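Local coordinates for p800 reaction center core protein (Heliobacterium modesticaldum, PDB 5V8K) that forms the core of a symmetric homodimeric photosynthetic reaction center, binding bacteriochlorophylls and, together with its partner subunit, a [4Fe-4S] cluster, at residues A[395-398]-A[399-403]; A[311-314]-A[315-319]. One frame throughout, in Å; residues are numbered along the deposited sequence.

Contact 1 (A[395-398]-A[399-403]). With GBF (Bacteriochlorophyll g), chain T.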
ATOM      1  N   PRO A 395      -9.551  10.872 -15.499  1.00 41.61           N
ATOM      2  CA  PRO A 395     -10.478   9.761 -15.782  1.00 37.53           C
ATOM      3  C   PRO A 395     -11.930  10.207 -15.976  1.00 38.26           C
ATOM      4  O   PRO A 395     -12.653   9.576 -16.758  1.00 40.99           O
ATOM      5  CB  PRO A 395     -10.334   8.821 -14.569  1.00 36.38           C
ATOM      6  CG  PRO A 395      -9.648   9.609 -13.502  1.00 35.62           C
ATOM      7  CD  PRO A 395      -8.842  10.698 -14.230  1.00 36.18           C
ATOM      8  N   MET A 396     -12.361  11.300 -15.341  1.00 38.07           N
ATOM      9  CA  MET A 396     -13.746  11.755 -15.483  1.00 39.82           C
ATOM     10  C   MET A 396     -14.044  12.213 -16.908  1.00 41.54           C
ATOM     11  O   MET A 396     -15.094  11.880 -17.475  1.00 41.04           O
ATOM     12  CB  MET A 396     -14.048  12.877 -14.490  1.00 38.60           C
ATOM     13  CG  MET A 396     -13.920  12.443 -13.047  1.00 39.62           C
ATOM     14  SD  MET A 396     -14.220  13.764 -11.847  1.00 38.56           S
ATOM     15  CE  MET A 396     -15.948  13.931 -12.132  1.00 39.11           C
ATOM     16  N   TRP A 397     -13.146  13.001 -17.499  1.00 39.41           N
ATOM     17  CA  TRP A 397     -13.414  13.456 -18.854  1.00 40.84           C
ATOM     18  C   TRP A 397     -13.196  12.349 -19.880  1.00 44.33           C
ATOM     19  O   TRP A 397     -13.807  12.387 -20.952  1.00 42.57           O
ATOM     20  CB  TRP A 397     -12.596  14.696 -19.195  1.00 41.30           C
ATOM     21  CG  TRP A 397     -13.125  15.911 -18.484  1.00 41.39           C
ATOM     22  CD1 TRP A 397     -12.525  16.580 -17.455  1.00 40.60           C
ATOM     23  CD2 TRP A 397     -14.362  16.600 -18.738  1.00 42.43           C
ATOM     24  NE1 TRP A 397     -13.288  17.640 -17.069  1.00 41.08           N
ATOM     25  CE2 TRP A 397     -14.421  17.689 -17.841  1.00 42.69           C
ATOM     26  CE3 TRP A 397     -15.417  16.413 -19.637  1.00 43.61           C
ATOM     27  CZ2 TRP A 397     -15.515  18.565 -17.785  1.00 43.09           C
ATOM     28  CZ3 TRP A 397     -16.499  17.316 -19.603  1.00 46.34           C
ATOM     29  CH2 TRP A 397     -16.532  18.371 -18.672  1.00 44.24           C
ATOM     30  N   ARG A 398     -12.439  11.311 -19.532  1.00 41.51           N
ATOM     31  CA  ARG A 398     -12.356  10.144 -20.406  1.00 41.47           C
ATOM     32  C   ARG A 398     -13.654   9.320 -20.395  1.00 41.77           C
ATOM     33  O   ARG A 398     -14.063   8.802 -21.442  1.00 42.84           O
ATOM     34  CB  ARG A 398     -11.143   9.297 -20.006  1.00 40.47           C
ATOM     35  CG  ARG A 398      -9.778   9.966 -20.355  1.00 40.54           C
ATOM     36  CD  ARG A 398      -8.633   9.204 -19.734  1.00 39.48           C
ATOM     37  NE  ARG A 398      -8.418   7.904 -20.359  1.00 39.74           N
ATOM     38  CZ  ARG A 398      -7.347   7.147 -20.123  1.00 44.88           C
ATOM     39  NH1 ARG A 398      -6.418   7.584 -19.296  1.00 39.20           N
ATOM     40  NH2 ARG A 398      -7.154   5.985 -20.757  1.00 39.55           N
ATOM     41  N   MET A 399     -14.317   9.186 -19.230  1.00 41.26           N
ATOM     42  CA  MET A 399     -15.668   8.621 -19.167  1.00 41.70           C
ATOM     43  C   MET A 399     -16.579   9.300 -20.162  1.00 44.44           C
ATOM     44  O   MET A 399     -17.298   8.641 -20.925  1.00 44.17           O
ATOM     45  CB  MET A 399     -16.279   8.777 -17.755  1.00 41.23           C
ATOM     46  CG  MET A 399     -15.907   7.741 -16.737  1.00 39.60           C
ATOM     47  SD  MET A 399     -16.948   7.861 -15.204  1.00 39.69           S
ATOM     48  CE  MET A 399     -16.328   9.288 -14.340  1.00 38.30           C
ATOM     49  N   VAL A 400     -16.543  10.632 -20.170  1.00 42.98           N
ATOM     50  CA  VAL A 400     -17.462  11.431 -20.972  1.00 44.43           C
ATOM     51  C   VAL A 400     -17.163  11.302 -22.462  1.00 45.73           C
ATOM     52  O   VAL A 400     -18.081  11.154 -23.272  1.00 47.02           O
ATOM     53  CB  VAL A 400     -17.405  12.896 -20.517  1.00 48.44           C
ATOM     54  CG1 VAL A 400     -18.253  13.773 -21.436  1.00 47.76           C
ATOM     55  CG2 VAL A 400     -17.863  13.012 -19.070  1.00 43.38           C
ATOM     56  N   PHE A 401     -15.879  11.381 -22.860  1.00 43.17           N
ATOM     57  CA  PHE A 401     -15.523  11.583 -24.267  1.00 44.56           C
ATOM     58  C   PHE A 401     -14.718  10.456 -24.923  1.00 45.14           C
ATOM     59  O   PHE A 401     -14.617  10.440 -26.163  1.00 45.98           O
ATOM     60  CB  PHE A 401     -14.731  12.891 -24.428  1.00 44.80           C
ATOM     61  CG  PHE A 401     -15.558  14.132 -24.262  1.00 45.45           C
ATOM     62  CD1 PHE A 401     -16.719  14.324 -25.004  1.00 46.91           C
ATOM     63  CD2 PHE A 401     -15.174  15.109 -23.370  1.00 44.70           C
ATOM     64  CE1 PHE A 401     -17.492  15.484 -24.863  1.00 47.63           C
ATOM     65  CE2 PHE A 401     -15.934  16.269 -23.205  1.00 45.38           C
ATOM     66  CZ  PHE A 401     -17.106  16.456 -23.942  1.00 50.71           C
ATOM     67  N   PHE A 402     -14.168   9.515 -24.155  1.00 50.32           N
ATOM     68  CA  PHE A 402     -13.367   8.422 -24.691  1.00 50.34           C
ATOM     69  C   PHE A 402     -14.046   7.050 -24.651  1.00 50.35           C
ATOM     70  O   PHE A 402     -13.386   6.042 -24.926  1.00 50.25           O
ATOM     71  CB  PHE A 402     -12.041   8.316 -23.925  1.00 48.98           C
ATOM     72  CG  PHE A 402     -11.028   9.394 -24.246  1.00 50.44           C
ATOM     73  CD1 PHE A 402     -11.357  10.741 -24.175  1.00 52.05           C
ATOM     74  CD2 PHE A 402      -9.714   9.050 -24.531  1.00 49.04           C
ATOM     75  CE1 PHE A 402     -10.406  11.710 -24.441  1.00 53.16           C
ATOM     76  CE2 PHE A 402      -8.769  10.019 -24.779  1.00 49.29           C
ATOM     77  CZ  PHE A 402      -9.111  11.351 -24.727  1.00 53.36           C
ATOM     78  N   SER A 403     -15.319   6.963 -24.290  1.00 47.00           N
ATOM     79  CA  SER A 403     -15.891   5.666 -23.948  1.00 50.39           C
ATOM     80  C   SER A 403     -16.507   4.938 -25.137  1.00 51.40           C
ATOM     81  O   SER A 403     -16.798   3.748 -25.036  1.00 48.29           O
ATOM     82  CB  SER A 403     -16.927   5.836 -22.830  1.00 50.13           C
ATOM     83  OG  SER A 403     -16.253   6.049 -21.593  1.00 49.66           O
TER
HETATM   84 MG   GBF T1018     -21.287  18.278 -15.336  1.00 53.50          MG
HETATM   85  CHA GBF T1018     -23.731  17.681 -17.781  1.00 48.29           C
HETATM   86  CHB GBF T1018     -19.333  16.075 -16.839  1.00 44.24           C
HETATM   87  CHC GBF T1018     -18.901  19.472 -13.210  1.00 47.60           C
HETATM   88  CHD GBF T1018     -23.588  20.710 -13.941  1.00 48.78           C
HETATM   89  NA  GBF T1018     -21.474  17.142 -16.943  1.00 58.43           N
HETATM   90  C1A GBF T1018     -22.419  16.977 -17.872  1.00 47.25           C
HETATM   91  C2A GBF T1018     -22.126  16.196 -19.103  1.00 48.02           C
HETATM   92  C3A GBF T1018     -21.008  15.356 -18.474  1.00 56.40           C
HETATM   93  C4A GBF T1018     -20.582  16.245 -17.348  1.00 45.41           C
HETATM   94  CMA GBF T1018     -21.474  14.008 -17.934  1.00 50.85           C
HETATM   95  CAA GBF T1018     -21.752  17.096 -20.306  1.00 49.73           C
HETATM   96  CBA GBF T1018     -20.418  17.824 -20.149  1.00 50.97           C
HETATM   97  CGA GBF T1018     -20.128  18.589 -21.424  1.00 66.88           C
HETATM   98  O1A GBF T1018     -20.214  18.028 -22.511  1.00 67.03           O
HETATM   99  O2A GBF T1018     -19.208  19.704 -21.286  1.00 76.92           O
HETATM  100  NB  GBF T1018     -19.278  17.942 -15.177  1.00 43.67           N
HETATM  101  C1B GBF T1018     -18.675  16.880 -15.767  1.00 43.32           C
HETATM  102  C2B GBF T1018     -17.369  16.842 -15.339  1.00 47.61           C
HETATM  103  C3B GBF T1018     -17.248  17.798 -14.344  1.00 45.27           C
HETATM  104  C4B GBF T1018     -18.520  18.395 -14.177  1.00 50.78           C
HETATM  105  CMB GBF T1018     -16.287  15.928 -15.872  1.00 41.87           C
HETATM  106  CAB GBF T1018     -15.946  18.029 -13.705  1.00 46.30           C
HETATM  107  CBB GBF T1018     -15.561  19.061 -12.988  1.00 48.98           C
HETATM  108  NC  GBF T1018     -21.280  19.764 -13.927  1.00 51.99           N
HETATM  109  C1C GBF T1018     -20.256  20.081 -13.139  1.00 48.56           C
HETATM  110  C2C GBF T1018     -20.315  21.055 -12.014  1.00 48.31           C
HETATM  111  C3C GBF T1018     -21.686  21.358 -12.394  1.00 51.55           C
HETATM  112  C4C GBF T1018     -22.218  20.604 -13.431  1.00 50.30           C
HETATM  113  CMC GBF T1018     -20.284  20.278 -10.672  1.00 45.78           C
HETATM  114  CAC GBF T1018     -22.459  22.369 -11.646  1.00 52.30           C
HETATM  115  CBC GBF T1018     -21.819  23.157 -10.530  1.00 50.91           C
HETATM  116  ND  GBF T1018     -23.110  19.082 -15.667  1.00 53.26           N
HETATM  117  C1D GBF T1018     -23.980  19.934 -15.128  1.00 51.36           C
HETATM  118  C2D GBF T1018     -25.465  20.127 -15.756  1.00 55.09           C
HETATM  119  C3D GBF T1018     -25.161  19.198 -16.757  1.00 53.92           C
HETATM  120  C4D GBF T1018     -23.868  18.589 -16.726  1.00 47.82           C
HETATM  121  CMD GBF T1018     -26.654  20.960 -15.444  1.00 57.40           C
HETATM  122  CAD GBF T1018     -25.831  18.713 -17.984  1.00 51.71           C
HETATM  123  OBD GBF T1018     -27.039  18.786 -18.388  1.00 56.37           O
HETATM  124  CBD GBF T1018     -24.973  17.630 -18.589  1.00 52.50           C
HETATM  125  CGD GBF T1018     -25.547  16.247 -18.473  1.00 55.74           C
HETATM  126  O1D GBF T1018     -25.337  15.521 -17.517  1.00 54.41           O
HETATM  127  O2D GBF T1018     -26.400  15.715 -19.492  1.00 57.12           O
HETATM  128  CED GBF T1018     -27.561  15.034 -19.017  1.00 62.52           C
HETATM  129  C1  GBF T1018     -18.450  20.244 -22.364  1.00 79.34           C
HETATM  130  C2  GBF T1018     -17.208  20.829 -21.739  1.00 78.85           C
HETATM  131  C3  GBF T1018     -17.210  22.018 -21.116  1.00 79.22           C
HETATM  132  C4  GBF T1018     -18.454  22.849 -21.024  1.00 78.81           C
HETATM  133  C5  GBF T1018     -15.933  22.533 -20.491  1.00 79.14           C
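Trp397 and Phe401, one helical turn apart, set their rings side by side and rim to rim, with planes only 9° apart. The closest approach is Trp397 CE3 to Phe401 CE2 at 3.6 Å. One face of the indole is taken by the bacteriochlorophyll g methyl CMB, which sits over its centre 3.2 Å from Trp397 CE2; over the centre of one face of the Phe401 ring stands Val400 CG1, 3.6 Å above its plane. Phe401 meets the pigment more lightly, its CZ lying 3.8 Å from the ester carbonyl oxygen O1A, while Val400 CG2 packs against the methyl CMA; a broad indole and a branched valine suit a greasy macrocycle. Trp397 carries CG anti to its carbonyl carbon (chi1 -73°), which lays the indole beside Phe401. Replacing Trp397 by an alanine removes the indole, and is likely to leave the CMB methyl without its aromatic cover and open a gap beside the rim of Phe401.

In a second pair, Arg398 CG stands over the centre of the Phe402 ring, 4.2 Å from its centroid, a CH-pi contact made by the aliphatic part of the chain. Arg398 NH2 forms a salt bridge with Glu548 and a hydrogen bond to Ser545 O, both of the second subunit, and NH1 bonds to a bound 8(1)-OH-chlorophyll aF, partners that probably balance the buried charge. Met399 CE folds back onto Met396 CG at 4.2 Å, flexible thioethers packing on Trp275, Val279 and Phe280 of helix 258-291.

The helix finishes here: Phe402 N still bonds to Arg398 O (2.8 Å), and Ser403 OG reaches back to Met399 O at 2.9 Å. This is the C-terminal end of a predicted transmembrane helix in the PsaA/PsaB family, its aromatic side lining a bacteriochlorophyll g pocket.

Contact 2 (A[311-314]-A[315-319])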
ATOM      1  N   HIS A 311     -11.021  13.052 -32.746  1.00 55.24           N
ATOM      2  CA  HIS A 311      -9.782  12.738 -32.037  1.00 53.57           C
ATOM      3  C   HIS A 311      -8.952  13.973 -31.747  1.00 52.91           C
ATOM      4  O   HIS A 311      -8.233  14.001 -30.739  1.00 51.31           O
ATOM      5  CB  HIS A 311      -8.927  11.754 -32.815  1.00 54.04           C
ATOM      6  CG  HIS A 311      -9.563  10.415 -33.013  1.00 57.66           C
ATOM      7  ND1 HIS A 311     -10.421   9.845 -32.096  1.00 53.99           N
ATOM      8  CD2 HIS A 311      -9.443   9.523 -34.023  1.00 55.97           C
ATOM      9  CE1 HIS A 311     -10.822   8.668 -32.552  1.00 55.39           C
ATOM     10  NE2 HIS A 311     -10.234   8.449 -33.713  1.00 56.14           N
ATOM     11  N   GLU A 312      -9.045  15.015 -32.561  1.00 61.68           N
ATOM     12  CA  GLU A 312      -8.288  16.209 -32.223  1.00 62.03           C
ATOM     13  C   GLU A 312      -8.919  16.936 -31.031  1.00 60.25           C
ATOM     14  O   GLU A 312      -8.204  17.436 -30.167  1.00 59.03           O
ATOM     15  CB  GLU A 312      -8.157  17.119 -33.435  1.00 63.00           C
ATOM     16  CG  GLU A 312      -6.700  17.634 -33.665  1.00 73.61           C
ATOM     17  CD  GLU A 312      -5.625  16.514 -33.955  1.00 75.19           C
ATOM     18  OE1 GLU A 312      -6.000  15.343 -34.253  1.00 77.44           O
ATOM     19  OE2 GLU A 312      -4.394  16.820 -33.890  1.00 69.78           O
ATOM     20  N   PHE A 313     -10.252  16.999 -30.957  1.00 53.69           N
ATOM     21  CA  PHE A 313     -10.876  17.565 -29.770  1.00 52.89           C
ATOM     22  C   PHE A 313     -10.501  16.772 -28.518  1.00 50.96           C
ATOM     23  O   PHE A 313     -10.151  17.356 -27.497  1.00 49.86           O
ATOM     24  CB  PHE A 313     -12.403  17.620 -29.911  1.00 54.11           C
ATOM     25  CG  PHE A 313     -13.080  17.969 -28.629  1.00 53.33           C
ATOM     26  CD1 PHE A 313     -13.396  16.968 -27.720  1.00 52.86           C
ATOM     27  CD2 PHE A 313     -13.348  19.285 -28.294  1.00 53.76           C
ATOM     28  CE1 PHE A 313     -13.989  17.263 -26.493  1.00 51.60           C
ATOM     29  CE2 PHE A 313     -13.944  19.600 -27.069  1.00 53.14           C
ATOM     30  CZ  PHE A 313     -14.271  18.580 -26.172  1.00 53.34           C
ATOM     31  N   GLN A 314     -10.517  15.446 -28.602  1.00 49.05           N
ATOM     32  CA  GLN A 314     -10.216  14.601 -27.458  1.00 47.43           C
ATOM     33  C   GLN A 314      -8.822  14.859 -26.895  1.00 49.08           C
ATOM     34  O   GLN A 314      -8.631  14.928 -25.664  1.00 44.74           O
ATOM     35  CB  GLN A 314     -10.369  13.146 -27.875  1.00 47.73           C
ATOM     36  CG  GLN A 314     -11.802  12.750 -28.095  1.00 48.88           C
ATOM     37  CD  GLN A 314     -11.914  11.390 -28.727  1.00 49.56           C
ATOM     38  OE1 GLN A 314     -11.082  11.001 -29.574  1.00 49.94           O
ATOM     39  NE2 GLN A 314     -12.938  10.651 -28.331  1.00 49.90           N
ATOM     40  N   LYS A 315      -7.822  14.960 -27.773  1.00 52.18           N
ATOM     41  CA  LYS A 315      -6.452  15.170 -27.309  1.00 51.10           C
ATOM     42  C   LYS A 315      -6.264  16.577 -26.759  1.00 50.84           C
ATOM     43  O   LYS A 315      -5.641  16.753 -25.712  1.00 49.80           O
ATOM     44  CB  LYS A 315      -5.452  14.905 -28.426  1.00 51.88           C
ATOM     45  CG  LYS A 315      -5.495  13.505 -29.002  1.00 55.16           C
ATOM     46  CD  LYS A 315      -4.232  13.193 -29.751  1.00 58.79           C
ATOM     47  CE  LYS A 315      -4.440  12.316 -30.938  1.00 60.21           C
ATOM     48  NZ  LYS A 315      -4.809  13.101 -32.141  1.00 62.87           N
ATOM     49  N   LYS A 316      -6.767  17.594 -27.462  1.00 48.69           N
ATOM     50  CA  LYS A 316      -6.625  18.967 -26.990  1.00 48.72           C
ATOM     51  C   LYS A 316      -7.296  19.139 -25.633  1.00 47.72           C
ATOM     52  O   LYS A 316      -6.734  19.746 -24.717  1.00 46.87           O
ATOM     53  CB  LYS A 316      -7.248  19.951 -27.982  1.00 50.55           C
ATOM     54  CG  LYS A 316      -6.670  19.931 -29.367  1.00 55.37           C
ATOM     55  CD  LYS A 316      -7.009  21.216 -30.103  1.00 57.73           C
ATOM     56  CE  LYS A 316      -6.733  21.115 -31.598  1.00 62.85           C
ATOM     57  NZ  LYS A 316      -7.416  22.272 -32.308  1.00 66.83           N
ATOM     58  N   PHE A 317      -8.519  18.632 -25.509  1.00 50.14           N
ATOM     59  CA  PHE A 317      -9.267  18.794 -24.279  1.00 49.48           C
ATOM     60  C   PHE A 317      -8.632  18.011 -23.138  1.00 49.59           C
ATOM     61  O   PHE A 317      -8.424  18.550 -22.046  1.00 46.95           O
ATOM     62  CB  PHE A 317     -10.712  18.366 -24.486  1.00 50.40           C
ATOM     63  CG  PHE A 317     -11.563  18.641 -23.315  1.00 53.26           C
ATOM     64  CD1 PHE A 317     -12.176  19.863 -23.156  1.00 54.04           C
ATOM     65  CD2 PHE A 317     -11.726  17.686 -22.342  1.00 53.42           C
ATOM     66  CE1 PHE A 317     -12.964  20.110 -22.030  1.00 57.18           C
ATOM     67  CE2 PHE A 317     -12.491  17.938 -21.225  1.00 49.87           C
ATOM     68  CZ  PHE A 317     -13.105  19.150 -21.078  1.00 50.59           C
ATOM     69  N   LEU A 318      -8.331  16.731 -23.354  1.00 44.80           N
ATOM     70  CA  LEU A 318      -7.713  15.998 -22.258  1.00 46.07           C
ATOM     71  C   LEU A 318      -6.332  16.538 -21.930  1.00 42.49           C
ATOM     72  O   LEU A 318      -5.955  16.557 -20.762  1.00 42.16           O
ATOM     73  CB  LEU A 318      -7.633  14.507 -22.553  1.00 43.11           C
ATOM     74  CG  LEU A 318      -7.429  13.656 -21.305  1.00 48.50           C
ATOM     75  CD1 LEU A 318      -8.613  13.766 -20.380  1.00 42.52           C
ATOM     76  CD2 LEU A 318      -7.189  12.162 -21.642  1.00 49.71           C
ATOM     77  N   ALA A 319      -5.575  17.013 -22.930  1.00 43.39           N
ATOM     78  CA  ALA A 319      -4.275  17.595 -22.628  1.00 42.80           C
ATOM     79  C   ALA A 319      -4.421  18.828 -21.759  1.00 42.64           C
ATOM     80  O   ALA A 319      -3.548  19.125 -20.942  1.00 41.81           O
ATOM     81  CB  ALA A 319      -3.513  17.949 -23.930  1.00 43.90           C
TER
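Glu312 and Lys315 form an i to i+3 salt bridge between OE1 and NZ at 3.3 Å, a charged pair suited to the more exposed side of the helix start. The lysine gets there by bending at chi3 and chi4, which curls its chain past His311 O and back toward the carboxylate. On another side of the helix, Phe313 and Phe317, themselves one turn apart, lie side by side. Both carry CG opposite the backbone N (chi1 170° and -174°), and their near-parallel planes are slid so far apart that the rings barely overlap. Phe317 CB covers a face of Phe313, 4.2 Å from the ring centroid in a CH-pi contact. Flat phenylalanines suit this aromatic side, where Phe317 belongs to a bacteriochlorophyll g pocket.

Behind these contacts stands the regular i to i+4 backbone ladder, with Phe317 N bonded to Phe313 O at 2.9 Å. His311 ND1 gives its proton to Gln314 OE1 at 2.9 Å, almost straight and in the imidazole plane. Further out, His311 NE2 reaches Thr410, and Gln314 NE2 the carbonyls of Phe401 and Val405.

Asp310 OD1 bonds to the backbone N of Phe313, in the first turn of helix 311-344. Trp555 of the second subunit receives Lys315 in a cation-pi contact, whereas Phe313 and Phe317 meet Phe401 and Trp397 of helix 376-401 edge-to-face, and helix 407-411 packs on His311, Gln314 and Lys315.

Overall arrangement
From the N terminus, contact 2 comes first, within the opening turns of helix 311-344, and is complete before contact 1 begins near the end of helix 376-401. The two are therefore in series, neither nested nor crossed, and each spans adjoining turns of one helix without closing a long loop. Their centres are about 11 Å apart, yet they touch directly, so the two helices are tied together across the chain that separates them. Trp397 CD2 lies 3.4 Å from Phe317 CE2, Phe402 CE1 lies 3.7 Å from Gln314 CB, and Leu318 packs against Arg398. Together they join the start of one helix to the end of the other, and both also meet the second subunit.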